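Local coordinates for protein epimerase (Methylomonas sp. DH-1, PDB 7CJ5) that catalyses the manganese-dependent epimerization of ketoses at C3, acting best on L-ribulose and also interconverting D-allulose and D-fructose, at residues Phe3-Glu8 against Gly146-Leu151; Ile40-Leu45 against Leu64-Ser69; Leu184-Met189 against Val210-Ser215. All coordinates share one frame; numbering follows the deposited sequence.

Interaction 1 (Phe3-Glu8 against Gly146-Leu151). With BDF (beta-D-fructopyranose), chain F.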
loop_
_atom_site.group_PDB
_atom_site.type_symbol
_atom_site.label_atom_id
_atom_site.label_comp_id
_atom_site.label_asym_id
_atom_site.label_seq_id
_atom_site.Cartn_x
_atom_site.Cartn_y
_atom_site.Cartn_z
ATOM N N PHE A 3 20.659 3.951 23.988
ATOM C CA PHE A 3 20.304 3.307 25.276
ATOM C C PHE A 3 20.072 1.829 25.030
ATOM O O PHE A 3 19.720 1.431 23.923
ATOM C CB PHE A 3 19.079 3.959 25.911
ATOM C CG PHE A 3 19.320 5.417 26.119
ATOM C CD1 PHE A 3 20.153 5.848 27.136
ATOM C CD2 PHE A 3 18.812 6.330 25.221
ATOM C CE1 PHE A 3 20.422 7.197 27.291
ATOM C CE2 PHE A 3 19.072 7.675 25.383
ATOM C CZ PHE A 3 19.880 8.104 26.412
ATOM N N PRO A 4 20.266 0.996 26.070
ATOM C CA PRO A 4 20.178 -0.451 25.918
ATOM C C PRO A 4 18.845 -0.904 25.315
ATOM O O PRO A 4 17.801 -0.359 25.663
ATOM C CB PRO A 4 20.335 -0.966 27.353
ATOM C CG PRO A 4 21.132 0.120 28.046
ATOM C CD PRO A 4 20.598 1.404 27.446
ATOM N N LYS A 5 18.937 -1.897 24.433
ATOM C CA LYS A 5 17.790 -2.626 23.847
ATOM C C LYS A 5 17.900 -4.091 24.271
ATOM O O LYS A 5 19.037 -4.589 24.458
ATOM C CB LYS A 5 17.799 -2.469 22.325
ATOM C CG LYS A 5 17.585 -1.046 21.828
ATOM C CD LYS A 5 17.658 -0.922 20.334
ATOM C CE LYS A 5 17.373 0.485 19.855
ATOM N NZ LYS A 5 15.922 0.761 19.832
ATOM N N ARG A 6 16.762 -4.750 24.464
ATOM C CA ARG A 6 16.721 -6.197 24.762
ATOM C C ARG A 6 15.758 -6.845 23.772
ATOM O O ARG A 6 14.824 -6.163 23.308
ATOM C CB ARG A 6 16.296 -6.451 26.211
ATOM C CG ARG A 6 14.922 -5.896 26.557
ATOM C CD ARG A 6 14.690 -5.810 28.056
ATOM N NE ARG A 6 14.583 -7.123 28.672
ATOM C CZ ARG A 6 14.147 -7.351 29.905
ATOM N NH1 ARG A 6 13.769 -6.354 30.683
ATOM N NH2 ARG A 6 14.088 -8.585 30.361
ATOM N N LEU A 7 15.987 -8.116 23.461
ATOM C CA LEU A 7 15.016 -8.912 22.683
ATOM C C LEU A 7 13.747 -9.018 23.537
ATOM O O LEU A 7 13.796 -9.590 24.628
ATOM C CB LEU A 7 15.613 -10.284 22.361
ATOM C CG LEU A 7 14.716 -11.172 21.507
ATOM C CD1 LEU A 7 14.241 -10.399 20.286
ATOM C CD2 LEU A 7 15.431 -12.458 21.110
ATOM N N GLU A 8 12.651 -8.443 23.072
ATOM C CA GLU A 8 11.364 -8.490 23.810
ATOM C C GLU A 8 10.226 -8.338 22.806
ATOM O O GLU A 8 10.421 -7.645 21.793
ATOM C CB GLU A 8 11.317 -7.421 24.907
ATOM C CG GLU A 8 11.617 -6.008 24.436
ATOM C CD GLU A 8 11.614 -4.984 25.564
ATOM O OE1 GLU A 8 12.080 -3.854 25.343
ATOM O OE2 GLU A 8 11.136 -5.315 26.668
ATOM N N GLY A 146 16.802 8.747 28.616
ATOM C CA GLY A 146 17.234 7.380 28.280
ATOM C C GLY A 146 16.290 6.735 27.282
ATOM O O GLY A 146 16.073 5.517 27.357
ATOM N N ILE A 147 15.732 7.532 26.374
ATOM C CA ILE A 147 14.749 7.043 25.374
ATOM C C ILE A 147 15.397 7.083 23.992
ATOM O O ILE A 147 15.986 8.121 23.621
ATOM C CB ILE A 147 13.436 7.839 25.453
ATOM C CG1 ILE A 147 12.647 7.452 26.706
ATOM C CG2 ILE A 147 12.613 7.655 24.192
ATOM C CD1 ILE A 147 11.449 8.329 26.983
ATOM N N ASN A 148 15.324 5.950 23.294
ATOM C CA ASN A 148 15.658 5.839 21.855
ATOM C C ASN A 148 14.406 6.205 21.055
ATOM O O ASN A 148 13.295 5.845 21.489
ATOM C CB ASN A 148 16.131 4.436 21.475
ATOM C CG ASN A 148 17.362 3.983 22.228
ATOM O OD1 ASN A 148 18.344 4.717 22.339
ATOM N ND2 ASN A 148 17.333 2.750 22.709
ATOM N N ILE A 149 14.587 6.884 19.926
ATOM C CA ILE A 149 13.510 7.085 18.923
ATOM C C ILE A 149 13.807 6.192 17.713
ATOM O O ILE A 149 14.982 6.114 17.284
ATOM C CB ILE A 149 13.327 8.572 18.565
ATOM C CG1 ILE A 149 14.514 9.161 17.802
ATOM C CG2 ILE A 149 13.017 9.386 19.812
ATOM C CD1 ILE A 149 14.167 10.429 17.042
ATOM N N ASP A 150 12.772 5.510 17.216
ATOM C CA ASP A 150 12.869 4.564 16.079
ATOM C C ASP A 150 11.875 5.044 15.021
ATOM O O ASP A 150 10.662 5.041 15.308
ATOM C CB ASP A 150 12.623 3.128 16.547
ATOM C CG ASP A 150 13.250 2.848 17.902
ATOM O OD1 ASP A 150 14.458 2.553 17.939
ATOM O OD2 ASP A 150 12.528 2.957 18.915
ATOM N N LEU A 151 12.387 5.477 13.869
ATOM C CA LEU A 151 11.586 6.107 12.790
ATOM C C LEU A 151 11.025 5.005 11.894
ATOM O O LEU A 151 11.825 4.296 11.229
ATOM C CB LEU A 151 12.474 7.053 11.990
ATOM C CG LEU A 151 13.258 8.074 12.806
ATOM C CD1 LEU A 151 14.082 8.951 11.891
ATOM C CD2 LEU A 151 12.346 8.933 13.652
HETATM C C1 BDF F . 12.978 -13.264 24.480
HETATM C C2 BDF F . 12.355 -14.054 25.622
HETATM C C3 BDF F . 11.295 -13.237 26.380
HETATM C C4 BDF F . 10.843 -13.999 27.621
HETATM C C5 BDF F . 12.042 -14.319 28.498
HETATM C C6 BDF F . 13.072 -15.082 27.687
HETATM O O1 BDF F . 13.771 -14.143 23.692
HETATM O O2 BDF F . 11.735 -15.218 25.131
HETATM O O3 BDF F . 10.186 -12.995 25.521
HETATM O O4 BDF F . 9.883 -13.232 28.350
HETATM O O5 BDF F . 12.630 -13.112 28.989
HETATM O O6 BDF F . 13.444 -14.370 26.494
#

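Interaction 2 (Ile40-Leu45 against Leu64-Ser69). With FUD (D-fructose), chain D.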
loop_
_atom_site.group_PDB
_atom_site.type_symbol
_atom_site.label_atom_id
_atom_site.label_comp_id
_atom_site.label_asym_id
_atom_site.label_seq_id
_atom_site.Cartn_x
_atom_site.Cartn_y
_atom_site.Cartn_z
ATOM N N ILE A 40 3.541 -3.897 26.265
ATOM C CA ILE A 40 2.469 -3.306 25.425
ATOM C C ILE A 40 3.062 -2.076 24.742
ATOM O O ILE A 40 3.797 -1.307 25.406
ATOM C CB ILE A 40 1.212 -2.961 26.243
ATOM C CG1 ILE A 40 0.121 -2.371 25.347
ATOM C CG2 ILE A 40 1.542 -2.047 27.415
ATOM C CD1 ILE A 40 -1.262 -2.530 25.914
ATOM N N GLU A 41 2.791 -1.937 23.450
ATOM C CA GLU A 41 3.103 -0.711 22.685
ATOM C C GLU A 41 1.873 0.198 22.769
ATOM O O GLU A 41 0.835 -0.119 22.161
ATOM C CB GLU A 41 3.482 -1.051 21.252
ATOM C CG GLU A 41 3.921 0.170 20.463
ATOM C CD GLU A 41 4.357 -0.159 19.052
ATOM O OE1 GLU A 41 5.181 -1.072 18.909
ATOM O OE2 GLU A 41 3.855 0.478 18.109
ATOM N N ILE A 42 1.969 1.264 23.548
ATOM C CA ILE A 42 0.825 2.186 23.793
ATOM C C ILE A 42 0.781 3.213 22.670
ATOM O O ILE A 42 1.823 3.797 22.381
ATOM C CB ILE A 42 0.933 2.846 25.172
ATOM C CG1 ILE A 42 0.973 1.792 26.279
ATOM C CG2 ILE A 42 -0.200 3.843 25.361
ATOM C CD1 ILE A 42 1.314 2.356 27.637
ATOM N N ALA A 43 -0.387 3.395 22.053
ATOM C CA ALA A 43 -0.596 4.360 20.951
ATOM C C ALA A 43 -0.804 5.742 21.577
ATOM O O ALA A 43 -1.760 5.901 22.345
ATOM C CB ALA A 43 -1.764 3.927 20.099
ATOM N N LEU A 44 0.105 6.681 21.317
ATOM C CA LEU A 44 0.096 8.025 21.947
ATOM C C LEU A 44 -0.259 9.084 20.894
ATOM O O LEU A 44 0.362 10.171 20.901
ATOM C CB LEU A 44 1.470 8.284 22.567
ATOM C CG LEU A 44 1.804 7.449 23.800
ATOM C CD1 LEU A 44 3.143 7.871 24.392
ATOM C CD2 LEU A 44 0.697 7.544 24.840
ATOM N N LEU A 45 -1.238 8.795 20.035
ATOM C CA LEU A 45 -1.686 9.746 18.981
ATOM C C LEU A 45 -2.179 11.033 19.657
ATOM O O LEU A 45 -2.011 12.120 19.058
ATOM C CB LEU A 45 -2.767 9.099 18.108
ATOM C CG LEU A 45 -2.238 8.369 16.872
ATOM C CD1 LEU A 45 -1.652 7.011 17.246
ATOM C CD2 LEU A 45 -3.329 8.215 15.818
ATOM N N LEU A 64 3.832 -5.751 33.443
ATOM C CA LEU A 64 4.090 -5.582 31.999
ATOM C C LEU A 64 4.885 -4.289 31.791
ATOM O O LEU A 64 4.601 -3.280 32.469
ATOM C CB LEU A 64 2.742 -5.552 31.273
ATOM C CG LEU A 64 2.780 -5.919 29.790
ATOM C CD1 LEU A 64 3.133 -7.386 29.582
ATOM C CD2 LEU A 64 1.451 -5.594 29.140
ATOM N N ARG A 65 5.857 -4.330 30.889
ATOM C CA ARG A 65 6.617 -3.136 30.444
ATOM C C ARG A 65 5.818 -2.449 29.338
ATOM O O ARG A 65 4.857 -3.065 28.831
ATOM C CB ARG A 65 8.009 -3.548 29.961
ATOM C CG ARG A 65 8.846 -4.186 31.060
ATOM C CD ARG A 65 10.300 -4.245 30.674
ATOM N NE ARG A 65 10.568 -5.185 29.601
ATOM C CZ ARG A 65 10.608 -6.508 29.741
ATOM N NH1 ARG A 65 10.363 -7.060 30.918
ATOM N NH2 ARG A 65 10.894 -7.277 28.702
ATOM N N ALA A 66 6.205 -1.223 28.989
ATOM C CA ALA A 66 5.546 -0.415 27.944
ATOM C C ALA A 66 6.602 0.280 27.089
ATOM O O ALA A 66 7.617 0.746 27.639
ATOM C CB ALA A 66 4.617 0.594 28.567
ATOM N N HIS A 67 6.348 0.324 25.784
ATOM C CA HIS A 67 6.951 1.285 24.831
ATOM C C HIS A 67 5.789 2.054 24.209
ATOM O O HIS A 67 4.629 1.762 24.573
ATOM C CB HIS A 67 7.829 0.569 23.802
ATOM C CG HIS A 67 8.997 -0.143 24.393
ATOM N ND1 HIS A 67 9.953 0.507 25.160
ATOM C CD2 HIS A 67 9.382 -1.436 24.305
ATOM C CE1 HIS A 67 10.879 -0.363 25.530
ATOM N NE2 HIS A 67 10.552 -1.571 25.015
ATOM N N ALA A 68 6.069 3.027 23.350
ATOM C CA ALA A 68 5.004 3.847 22.737
ATOM C C ALA A 68 5.299 4.064 21.258
ATOM O O ALA A 68 6.477 4.124 20.867
ATOM C CB ALA A 68 4.849 5.161 23.468
ATOM N N SER A 69 4.230 4.182 20.481
ATOM C CA SER A 69 4.259 4.596 19.063
ATOM C C SER A 69 3.182 5.654 18.863
ATOM O O SER A 69 2.223 5.731 19.669
ATOM C CB SER A 69 4.073 3.426 18.133
ATOM O OG SER A 69 2.808 2.819 18.329
HETATM C C1 FUD D . 0.471 2.085 10.401
HETATM C C2 FUD D . 1.453 1.299 11.224
HETATM C C3 FUD D . 1.446 1.498 12.718
HETATM C C4 FUD D . 1.418 3.004 12.890
HETATM C C5 FUD D . 1.130 3.568 14.280
HETATM C C6 FUD D . 0.811 2.556 15.363
HETATM O O1 FUD D . 0.291 1.487 9.115
HETATM O O2 FUD D . 2.223 0.516 10.682
HETATM O O3 FUD D . 2.615 0.928 13.315
HETATM O O4 FUD D . 2.677 3.440 12.414
HETATM O O5 FUD D . 2.204 4.418 14.678
HETATM O O6 FUD D . 0.529 3.297 16.581
#

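Interaction 3 (Leu184-Met189 against Val210-Ser215). With MN (manganese (II) ion), chain C; FUD (D-fructose), chain D.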
loop_
_atom_site.group_PDB
_atom_site.type_symbol
_atom_site.label_atom_id
_atom_site.label_comp_id
_atom_site.label_asym_id
_atom_site.label_seq_id
_atom_site.Cartn_x
_atom_site.Cartn_y
_atom_site.Cartn_z
ATOM N N LEU A 184 11.468 -0.905 11.127
ATOM C CA LEU A 184 10.947 -1.630 9.943
ATOM C C LEU A 184 9.655 -2.355 10.318
ATOM O O LEU A 184 9.526 -2.814 11.459
ATOM C CB LEU A 184 11.995 -2.616 9.424
ATOM C CG LEU A 184 13.165 -2.010 8.655
ATOM C CD1 LEU A 184 14.170 -3.092 8.274
ATOM C CD2 LEU A 184 12.683 -1.265 7.414
ATOM N N ASP A 185 8.752 -2.460 9.350
ATOM C CA ASP A 185 7.405 -3.058 9.501
ATOM C C ASP A 185 7.159 -3.965 8.295
ATOM O O ASP A 185 7.165 -3.444 7.172
ATOM C CB ASP A 185 6.359 -1.949 9.594
ATOM C CG ASP A 185 4.939 -2.458 9.757
ATOM O OD1 ASP A 185 4.615 -3.481 9.136
ATOM O OD2 ASP A 185 4.161 -1.815 10.501
ATOM N N THR A 186 6.942 -5.261 8.519
ATOM C CA THR A 186 6.877 -6.289 7.445
ATOM C C THR A 186 5.727 -5.973 6.482
ATOM O O THR A 186 5.876 -6.292 5.298
ATOM C CB THR A 186 6.799 -7.710 8.027
ATOM O OG1 THR A 186 5.662 -7.821 8.881
ATOM C CG2 THR A 186 8.056 -8.084 8.786
ATOM N N TYR A 187 4.627 -5.376 6.962
ATOM C CA TYR A 187 3.454 -5.015 6.117
ATOM C C TYR A 187 3.882 -3.970 5.078
ATOM O O TYR A 187 3.580 -4.101 3.879
ATOM C CB TYR A 187 2.297 -4.509 6.980
ATOM C CG TYR A 187 1.231 -3.758 6.224
ATOM C CD1 TYR A 187 0.273 -4.424 5.469
ATOM C CD2 TYR A 187 1.187 -2.374 6.245
ATOM C CE1 TYR A 187 -0.718 -3.734 4.786
ATOM C CE2 TYR A 187 0.215 -1.665 5.551
ATOM C CZ TYR A 187 -0.744 -2.349 4.822
ATOM O OH TYR A 187 -1.700 -1.654 4.143
ATOM N N HIS A 188 4.591 -2.943 5.531
ATOM C CA HIS A 188 5.094 -1.846 4.667
ATOM C C HIS A 188 6.196 -2.388 3.748
ATOM O O HIS A 188 6.191 -2.060 2.551
ATOM C CB HIS A 188 5.536 -0.667 5.548
ATOM C CG HIS A 188 4.398 -0.071 6.308
ATOM N ND1 HIS A 188 3.272 0.435 5.669
ATOM C CD2 HIS A 188 4.186 0.082 7.633
ATOM C CE1 HIS A 188 2.427 0.896 6.571
ATOM N NE2 HIS A 188 2.950 0.671 7.785
ATOM N N MET A 189 7.095 -3.208 4.289
ATOM C CA MET A 189 8.240 -3.783 3.539
ATOM C C MET A 189 7.708 -4.598 2.360
ATOM O O MET A 189 8.294 -4.538 1.257
ATOM C CB MET A 189 9.072 -4.669 4.458
ATOM C CG MET A 189 9.766 -3.887 5.551
ATOM S SD MET A 189 10.728 -4.985 6.609
ATOM C CE MET A 189 12.051 -5.417 5.483
ATOM N N VAL A 210 11.006 -3.261 15.490
ATOM C CA VAL A 210 10.353 -4.090 14.440
ATOM C C VAL A 210 8.842 -4.172 14.684
ATOM O O VAL A 210 8.415 -4.437 15.823
ATOM C CB VAL A 210 11.009 -5.479 14.372
ATOM C CG1 VAL A 210 10.217 -6.432 13.494
ATOM C CG2 VAL A 210 12.449 -5.375 13.897
ATOM N N HIS A 211 8.057 -3.949 13.627
ATOM C CA HIS A 211 6.620 -4.308 13.587
ATOM C C HIS A 211 6.425 -5.531 12.692
ATOM O O HIS A 211 6.977 -5.563 11.575
ATOM C CB HIS A 211 5.762 -3.139 13.111
ATOM C CG HIS A 211 5.479 -2.149 14.186
ATOM N ND1 HIS A 211 4.694 -1.045 13.966
ATOM C CD2 HIS A 211 5.871 -2.093 15.479
ATOM C CE1 HIS A 211 4.607 -0.345 15.073
ATOM N NE2 HIS A 211 5.330 -0.963 16.024
ATOM N N ILE A 212 5.643 -6.480 13.197
ATOM C CA ILE A 212 5.194 -7.702 12.481
ATOM C C ILE A 212 3.733 -7.515 12.091
ATOM O O ILE A 212 2.861 -7.407 13.002
ATOM C CB ILE A 212 5.402 -8.955 13.339
ATOM C CG1 ILE A 212 6.849 -9.039 13.835
ATOM C CG2 ILE A 212 4.978 -10.195 12.569
ATOM C CD1 ILE A 212 7.891 -9.042 12.723
ATOM N N GLY A 213 3.493 -7.469 10.784
ATOM C CA GLY A 213 2.149 -7.475 10.184
ATOM C C GLY A 213 2.128 -8.311 8.911
ATOM O O GLY A 213 3.111 -8.267 8.150
ATOM N N GLU A 214 1.042 -9.054 8.687
ATOM C CA GLU A 214 0.823 -9.819 7.434
ATOM C C GLU A 214 0.528 -8.818 6.300
ATOM O O GLU A 214 0.207 -7.641 6.589
ATOM C CB GLU A 214 -0.280 -10.859 7.662
ATOM C CG GLU A 214 -0.484 -11.804 6.498
ATOM C CD GLU A 214 0.771 -12.504 6.004
ATOM O OE1 GLU A 214 1.026 -13.649 6.434
ATOM O OE2 GLU A 214 1.491 -11.907 5.191
ATOM N N SER A 215 0.658 -9.266 5.048
ATOM C CA SER A 215 0.471 -8.438 3.826
ATOM C C SER A 215 -0.866 -7.687 3.889
ATOM O O SER A 215 -0.917 -6.508 3.473
ATOM C CB SER A 215 0.571 -9.289 2.589
ATOM O OG SER A 215 -0.258 -10.440 2.691
HETATM MN MN MN C . 3.706 -0.516 11.987
HETATM C C1 FUD D . 0.471 2.085 10.401
HETATM C C2 FUD D . 1.453 1.299 11.224
HETATM C C3 FUD D . 1.446 1.498 12.718
HETATM C C4 FUD D . 1.418 3.004 12.890
HETATM C C5 FUD D . 1.130 3.568 14.280
HETATM C C6 FUD D . 0.811 2.556 15.363
HETATM O O1 FUD D . 0.291 1.487 9.115
HETATM O O2 FUD D . 2.223 0.516 10.682
HETATM O O3 FUD D . 2.615 0.928 13.315
HETATM O O4 FUD D . 2.677 3.440 12.414
HETATM O O5 FUD D . 2.204 4.418 14.678
HETATM O O6 FUD D . 0.529 3.297 16.581
HETATM O O HOH W 1 1.527 -5.414 2.325
#

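Interaction 1 (Phe3-Glu8 against Gly146-Leu151)
Phe-3 lies beside Gly-146, their CA atoms 5.9 Å apart, where the irregular chain of Phe-3-Glu-8 reaches the start of strand 148-152 without pairing with it as a strand. Asn-148 does the joining through its side chain, which grips both polar backbone atoms of a single residue. Phe-3 N donates to Asn-148 OD1 over 2.9 Å, nearly straight and on a lone pair in the carbonyl plane, while Asn-148 ND2 donates to Phe-3 O over 3.0 Å, lying well above that carbonyl's plane. An amide suits the place because it offers an acceptor and a donor side by side, and the two bonds fix its rotation. With CG anti to its carbonyl carbon (chi1 -57°), Phe-3 lays one ring face over the backbone of Gly-146, whose CA makes a CH-pi contact; the positive phi there (64°) favours glycine. Farther along, Lys-5 runs extended past Asn-148 and bends at its last torsion to bring NZ 3.0 Å from Asp-150 OD1, on the syn side of the carboxylate, in a salt bridge. That ammonium also bonds to Gly-208 O and pairs with Glu-107. The segment leading into strand 8-12 thus crosses the end of the barrel where its strands begin, sending Lys-5 among strands 107-112, 148-152, 180-185 and 207-212, while helix 125-143 packs on Ile-147 and Ile-149 outside.

Interaction 2 (Ile40-Leu45 against Leu64-Ser69)
Glu-41 and Ser-69 meet on the inner face of two parallel strands, which Ala-43 and His-67 share. From CB, Glu-41 sets out with CG anti to the backbone N (chi1 -175°) and stays extended, so that CG comes 3.6 Å from Ser-69 OG. CD follows alongside the serine, and OE2 accepts a short hydrogen bond from Ser-69 OG, 2.6 Å long, on its anti side. OE1 turns to the other strands, bonding with Tyr-209, Thr-244 and His-211. A glutamate suits the spot because its two oxygens can serve several polar groups at once in the buried interior. Ser-69 OG in turn accepts from O6 of D-fructose at 2.9 Å, so the carboxylate is a second-shell group holding a substrate-binding hydroxyl. The strands belong to a right-handed beta-alpha-beta unit of the TIM barrel, with helix 52-61 in the crossover. Their ladder alternates between strands: Ile-42 N donates to His-67 O over 2.9 Å and Ser-69 N to Ile-42 O over 3.1 Å, with Leu-44 N on Ser-69 O closing it. On the outer face the small Ala-66 fits between the branched Ile-40 and Ile-42, whose CD1 rests on Ala-66 CB at 3.9 Å.

Interaction 3 (Leu184-Met189 against Val210-Ser215)
His-211 and Asp-185 pair across two parallel strands and send their side chains together into the active site. His-211 binds manganese through ND1 at 2.3 Å and Asp-185 through OD2 at 2.0 Å, the carboxylate plane turned 74° from the imidazole and OD2 lying at the ring's edge. Glu-152, Glu-246 and two oxygens of D-fructose, O2 and O3, complete the site, while the imidazole, held at ND1 by the metal and at NE2 by Glu-41, cannot readily turn. Manganese and substrate thus sit where strands of the TIM barrel end, the usual place for an active site in this fold. There the chain of Asp-185 turns straight into a helix, which the same aspartate N-caps: OD1 accepts from Tyr-187 N at 2.9 Å. Thr-186 opens that helix. Its N donates to His-211 O, its OG1 to Gly-213 O at 2.7 Å, and its CG2 leans on Ile-212 CD1 at 4.1 Å, so a branched, hydroxyl-bearing residue serves both kinds of neighbour. A valine here would probably leave Gly-213 O without that donor and let the loop after strand 207-212 shift. Tyr-187, with CG anti to its N (chi1 163°), puts its ring edge against backbone carbonyls, CE1 standing 3.1 Å from Ser-215 O. Its OH hydrogen-bonds Tyr-157 of the second subunit, and a water bridges Tyr-187 O and Ser-215 O.

Overall arrangement
All three contacts involve strands of one eight-stranded parallel barrel, at different depths. Interactions 2 and 3 are buried and link strands adjacent in the barrel by backbone ladders; they lie on opposite sides of the chain's centre, about 17 Å apart between centres, and both touch D-fructose. They meet where Glu-41 accepts from His-211, so a carboxylate of one steadies a metal ligand of the other. Interaction 1 is only partly buried and lies where the strands begin, relying on hydrogen bonds from a side-chain amide, a ring over glycine and a salt bridge. It joins interaction 2 through Glu-8, which pairs with Arg-65 and His-67, but does not touch interaction 3.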